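Local coordinates for protein putative alpha-galactosidase (Bacteroides fragilis, PDB 4NZJ) that probably cleaves terminal, non-reducing alpha-D-galactose residues from alpha-galactosides, as a member of glycosyl hydrolase family 27, at residues I127-R132 / R365-S370; L321-D326 / L372-D377. One frame throughout, in Å; residues are numbered along the deposited sequence. Where two conformers were deposited one is given.

Overall arrangement
Both contacts belong to the catalytic TIM-barrel domain and share helix 369-375, with their centres about 10 Å apart. Contact 1 (127-132 with 365-370) sets the turn after helix 116-128 beside the link that leads into helix 369-375. Contact 2 (321-326 with 372-377) packs the later part of that same helix against the loop after strand 315-317. The two meet directly: L376 CD1 lies 3.4 Å from N129 O, with L376 CD2 also close to G130 and M131, and in one conformer of M367 its CE lies 3.6 Å from L372 CD2. In family 27 enzymes the active site opens at the carboxy ends of the barrel strands; loop 321-326 follows such a strand, whereas 127-132 precedes the second one.

Contact 1: I127-R132 / R365-S370; sequences ITNGMR and RNMNDS
The side-chain oxygen OD1 of N129 accepts the backbone N-H of M131 at 2.9 Å, which makes an Asx turn. The donor sits 20° off the carbonyl plane. On the other arm of the amide, ND2 gives a weak hydrogen bond to V364 O, and the two bonds together set how the amide is rotated; a chi1 of 71°, with CG between the backbone N and the carbonyl carbon, brings OD1 back over the turn. ND2 also lies 3.9 Å from CE of M367. That methyl packs on the selenium of M131 as well, at 3.6 Å; both are selenomethionines, and their chains cross at about a right angle. M367 was modelled in two conformers, and the other may not make these contacts, so they are less certain. The turn follows helix 116-128, on the way from the first barrel strand to the second, and G130 takes up positive phi in it. The facing segment follows strand 358-360, the eighth strand of the TIM barrel, and N368 caps the helix that starts at D369. Nearby, R365 forms a salt bridge with D363 and a hydrogen bond to Q121 of helix 116-128, while the side chain of M131 also touches Y136 and V364.

Contact 2: L321-D326 / L372-D377; sequences LVVGID and LKILLD
V323 and L375 bring their CA atoms to 7.6 Å where a tight turn faces the last turn of a helix. The first segment makes a type II beta turn from V322 to I325, closed by I325 N to V322 O at 3.0 Å, with G324 supplying the positive phi at its third position. Opposite, helix 369-375 runs out at L375, and L376 N still reaches back to L372 O at 2.9 Å. The contact itself is wholly apolar and buried. The CB of V323 is directed toward the helix, and CG1, anti to the backbone N (chi1 177°), enters between two neighbouring side chains: CG2 of I374 is 3.8 Å away, and CG of L375 is 4.0 Å away. L375 and V323 pass side by side, heading opposite ways, and CD2 of L375 meets CB of V323 at 3.9 Å. The same methyl then reaches CD1 of L321 at 4.1 Å. The loop follows the seventh TIM-barrel strand, 315-317, and the helix follows the eighth, 358-360, so the contact joins the last two beta/alpha units. The backbone of L321 is hydrogen-bonded to L359 of strand 358-360 and to G361 just after it, and helix 341-353 packs on L321 through H347 and W351 and on I374 through Q341 and F348.

Contact 1: I127-R132 / R365-S370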
loop_
_atom_site.group_PDB
_atom_site.type_symbol
_atom_site.label_atom_id
_atom_site.label_comp_id
_atom_site.label_asym_id
_atom_site.label_seq_id
_atom_site.Cartn_x
_atom_site.Cartn_y
_atom_site.Cartn_z
ATOM N N ILE A 127 6.757 -6.730 -12.848
ATOM C CA ILE A 127 7.824 -7.718 -12.686
ATOM C C ILE A 127 9.161 -7.153 -13.157
ATOM O O ILE A 127 10.172 -7.261 -12.458
ATOM C CB ILE A 127 7.507 -9.023 -13.444
ATOM C CG1 ILE A 127 6.287 -9.706 -12.815
ATOM C CG2 ILE A 127 8.710 -9.966 -13.443
ATOM C CD1 ILE A 127 5.781 -10.889 -13.600
ATOM N N THR A 128 9.167 -6.551 -14.340
ATOM C CA THR A 128 10.416 -6.129 -14.966
ATOM C C THR A 128 10.909 -4.748 -14.530
ATOM O O THR A 128 12.089 -4.441 -14.725
ATOM C CB THR A 128 10.316 -6.180 -16.503
ATOM O OG1 THR A 128 9.264 -5.321 -16.949
ATOM C CG2 THR A 128 10.021 -7.593 -16.958
ATOM N N ASN A 129 10.049 -3.919 -13.939
ATOM C CA ASN A 129 10.485 -2.577 -13.529
ATOM C C ASN A 129 11.005 -2.492 -12.094
ATOM O O ASN A 129 11.478 -1.441 -11.681
ATOM C CB ASN A 129 9.413 -1.503 -13.798
ATOM C CG ASN A 129 8.209 -1.588 -12.875
ATOM O OD1 ASN A 129 8.203 -2.290 -11.863
ATOM N ND2 ASN A 129 7.163 -0.850 -13.232
ATOM N N GLY A 130 10.918 -3.594 -11.353
ATOM C CA GLY A 130 11.401 -3.640 -9.982
ATOM C C GLY A 130 10.325 -3.582 -8.917
ATOM O O GLY A 130 10.600 -3.901 -7.755
HETATM N N MSE A 131 9.104 -3.191 -9.282
HETATM C CA MSE A 131 8.061 -2.970 -8.272
HETATM C C MSE A 131 7.722 -4.235 -7.514
HETATM O O MSE A 131 7.584 -4.211 -6.288
HETATM C CB MSE A 131 6.811 -2.324 -8.881
HETATM C CG MSE A 131 7.099 -0.866 -9.212
HETATM SE SE MSE A 131 5.547 -0.001 -10.059
HETATM C CE MSE A 131 4.318 -0.010 -8.532
ATOM N N ARG A 132 7.583 -5.353 -8.211
ATOM C CA ARG A 132 7.281 -6.607 -7.518
ATOM C C ARG A 132 8.363 -6.949 -6.489
ATOM O O ARG A 132 8.061 -7.410 -5.388
ATOM C CB ARG A 132 7.085 -7.761 -8.497
ATOM C CG ARG A 132 6.567 -9.024 -7.821
ATOM C CD ARG A 132 6.401 -10.200 -8.771
ATOM N NE ARG A 132 7.678 -10.662 -9.304
ATOM C CZ ARG A 132 7.859 -11.822 -9.935
ATOM N NH1 ARG A 132 6.846 -12.660 -10.123
ATOM N NH2 ARG A 132 9.065 -12.146 -10.380
ATOM N N ARG A 365 3.621 0.897 -16.821
ATOM C CA ARG A 365 4.264 0.290 -17.983
ATOM C C ARG A 365 5.358 1.158 -18.606
ATOM O O ARG A 365 6.242 0.628 -19.279
ATOM C CB ARG A 365 3.234 0.006 -19.072
ATOM C CG ARG A 365 2.115 -0.944 -18.674
ATOM C CD ARG A 365 1.065 -1.014 -19.769
ATOM N NE ARG A 365 0.472 0.299 -20.011
ATOM C CZ ARG A 365 -0.283 0.615 -21.062
ATOM N NH1 ARG A 365 -0.561 -0.277 -22.005
ATOM N NH2 ARG A 365 -0.753 1.851 -21.172
ATOM N N ASN A 366 5.288 2.476 -18.409
ATOM C CA ASN A 366 6.167 3.402 -19.125
ATOM C C ASN A 366 6.657 4.558 -18.252
ATOM O O ASN A 366 6.716 5.712 -18.689
ATOM C CB ASN A 366 5.456 3.916 -20.385
ATOM C CG ASN A 366 4.000 4.257 -20.132
ATOM O OD1 ASN A 366 3.688 5.038 -19.233
ATOM N ND2 ASN A 366 3.095 3.656 -20.913
HETATM N N MSE A 367 7.041 4.241 -17.024
HETATM C CA MSE A 367 7.553 5.273 -16.131
HETATM C C MSE A 367 8.996 5.550 -16.418
HETATM O O MSE A 367 9.704 4.721 -17.001
HETATM C CB MSE A 367 7.364 4.865 -14.687
HETATM C CG MSE A 367 5.869 4.764 -14.455
HETATM SE SE MSE A 367 5.535 4.612 -12.540
HETATM C CE MSE A 367 6.237 2.792 -12.273
ATOM N N ASN A 368 9.436 6.747 -16.044
ATOM C CA ASN A 368 10.846 7.076 -16.207
ATOM C C ASN A 368 11.645 6.674 -14.974
ATOM O O ASN A 368 11.083 6.332 -13.922
ATOM C CB ASN A 368 11.063 8.547 -16.590
ATOM C CG ASN A 368 10.568 9.520 -15.539
ATOM O OD1 ASN A 368 10.474 9.198 -14.357
ATOM N ND2 ASN A 368 10.263 10.738 -15.977
ATOM N N ASP A 369 12.963 6.659 -15.137
ATOM C CA ASP A 369 13.889 6.290 -14.074
ATOM C C ASP A 369 13.669 7.097 -12.804
ATOM O O ASP A 369 13.701 6.545 -11.708
ATOM C CB ASP A 369 15.325 6.471 -14.576
ATOM C CG ASP A 369 16.371 6.070 -13.544
ATOM O OD1 ASP A 369 16.714 6.895 -12.670
ATOM O OD2 ASP A 369 16.864 4.927 -13.626
ATOM N N SER A 370 13.426 8.395 -12.953
ATOM C CA SER A 370 13.258 9.272 -11.796
ATOM C C SER A 370 12.028 8.900 -10.971
ATOM O O SER A 370 12.051 8.993 -9.742
ATOM C CB SER A 370 13.194 10.742 -12.226
ATOM O OG SER A 370 14.464 11.197 -12.656
#

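Contact 2: L321-D326 / L372-D377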
loop_
_atom_site.group_PDB
_atom_site.type_symbol
_atom_site.label_atom_id
_atom_site.label_comp_id
_atom_site.label_asym_id
_atom_site.label_seq_id
_atom_site.Cartn_x
_atom_site.Cartn_y
_atom_site.Cartn_z
ATOM N N LEU A 321 -0.967 7.075 -4.667
ATOM C CA LEU A 321 0.278 7.745 -4.972
ATOM C C LEU A 321 0.181 8.331 -6.385
ATOM O O LEU A 321 -0.040 7.601 -7.349
ATOM C CB LEU A 321 1.458 6.780 -4.903
ATOM C CG LEU A 321 1.829 6.275 -3.511
ATOM C CD1 LEU A 321 2.776 5.094 -3.620
ATOM C CD2 LEU A 321 2.438 7.389 -2.680
ATOM N N VAL A 322 0.343 9.646 -6.498
ATOM C CA VAL A 322 0.340 10.342 -7.778
ATOM C C VAL A 322 1.760 10.540 -8.326
ATOM O O VAL A 322 1.947 11.207 -9.333
ATOM C CB VAL A 322 -0.380 11.708 -7.672
ATOM C CG1 VAL A 322 -1.839 11.497 -7.295
ATOM C CG2 VAL A 322 0.300 12.620 -6.658
ATOM N N VAL A 323 2.744 9.942 -7.653
ATOM C CA VAL A 323 4.148 10.007 -8.057
ATOM C C VAL A 323 4.314 9.776 -9.555
ATOM O O VAL A 323 3.925 8.735 -10.077
ATOM C CB VAL A 323 5.000 8.961 -7.293
ATOM C CG1 VAL A 323 6.444 8.990 -7.771
ATOM C CG2 VAL A 323 4.917 9.200 -5.792
ATOM N N GLY A 324 4.883 10.771 -10.225
ATOM C CA GLY A 324 5.269 10.665 -11.624
ATOM C C GLY A 324 4.174 10.909 -12.647
ATOM O O GLY A 324 4.452 10.899 -13.845
ATOM N N ILE A 325 2.941 11.151 -12.204
ATOM C CA ILE A 325 1.838 11.336 -13.158
ATOM C C ILE A 325 2.111 12.543 -14.060
ATOM O O ILE A 325 1.744 12.525 -15.239
ATOM C CB ILE A 325 0.452 11.380 -12.463
ATOM C CG1 ILE A 325 0.136 10.004 -11.875
ATOM C CG2 ILE A 325 -0.638 11.776 -13.459
ATOM C CD1 ILE A 325 -1.146 9.913 -11.069
ATOM N N ASP A 326 2.774 13.566 -13.515
ATOM C CA ASP A 326 3.271 14.708 -14.297
ATOM C C ASP A 326 2.178 15.430 -15.078
ATOM O O ASP A 326 2.417 15.953 -16.175
ATOM C CB ASP A 326 4.392 14.274 -15.252
ATOM C CG ASP A 326 5.690 14.041 -14.540
ATOM O OD1 ASP A 326 5.643 13.626 -13.369
ATOM O OD2 ASP A 326 6.759 14.274 -15.147
ATOM N N LEU A 372 10.664 5.768 -10.883
ATOM C CA LEU A 372 10.982 4.494 -10.244
ATOM C C LEU A 372 11.971 4.669 -9.085
ATOM O O LEU A 372 11.897 3.937 -8.105
ATOM C CB LEU A 372 11.496 3.482 -11.273
ATOM C CG LEU A 372 10.351 2.907 -12.119
ATOM C CD1 LEU A 372 10.861 2.364 -13.435
ATOM C CD2 LEU A 372 9.586 1.831 -11.367
ATOM N N LYS A 373 12.854 5.662 -9.172
ATOM C CA LYS A 373 13.786 5.931 -8.076
ATOM C C LYS A 373 13.019 6.251 -6.795
ATOM O O LYS A 373 13.429 5.862 -5.700
ATOM C CB LYS A 373 14.748 7.077 -8.434
ATOM C CG LYS A 373 15.780 7.395 -7.358
ATOM C CD LYS A 373 16.687 8.544 -7.779
ATOM N N ILE A 374 11.901 6.954 -6.939
ATOM C CA ILE A 374 11.052 7.273 -5.804
ATOM C C ILE A 374 10.294 6.030 -5.336
ATOM O O ILE A 374 10.384 5.642 -4.170
ATOM C CB ILE A 374 10.056 8.403 -6.139
ATOM C CG1 ILE A 374 10.816 9.701 -6.440
ATOM C CG2 ILE A 374 9.066 8.586 -4.997
ATOM C CD1 ILE A 374 9.970 10.776 -7.094
ATOM N N LEU A 375 9.554 5.399 -6.245
ATOM C CA LEU A 375 8.663 4.294 -5.877
ATOM C C LEU A 375 9.386 3.045 -5.365
ATOM O O LEU A 375 8.784 2.225 -4.669
ATOM C CB LEU A 375 7.770 3.923 -7.062
ATOM C CG LEU A 375 6.773 4.988 -7.505
ATOM C CD1 LEU A 375 6.070 4.521 -8.764
ATOM C CD2 LEU A 375 5.760 5.266 -6.407
ATOM N N LEU A 376 10.666 2.895 -5.707
ATOM C CA LEU A 376 11.443 1.717 -5.321
ATOM C C LEU A 376 12.420 1.978 -4.171
ATOM O O LEU A 376 13.298 1.157 -3.915
ATOM C CB LEU A 376 12.223 1.191 -6.520
ATOM C CG LEU A 376 11.411 0.808 -7.756
ATOM C CD1 LEU A 376 12.346 0.321 -8.850
ATOM C CD2 LEU A 376 10.373 -0.248 -7.406
ATOM N N ASP A 377 12.256 3.095 -3.471
ATOM C CA ASP A 377 13.188 3.489 -2.404
ATOM C C ASP A 377 13.138 2.453 -1.274
ATOM O O ASP A 377 12.134 2.370 -0.575
ATOM C CB ASP A 377 12.815 4.880 -1.890
ATOM C CG ASP A 377 13.839 5.448 -0.943
ATOM O OD1 ASP A 377 14.156 4.784 0.065
ATOM O OD2 ASP A 377 14.321 6.571 -1.209
#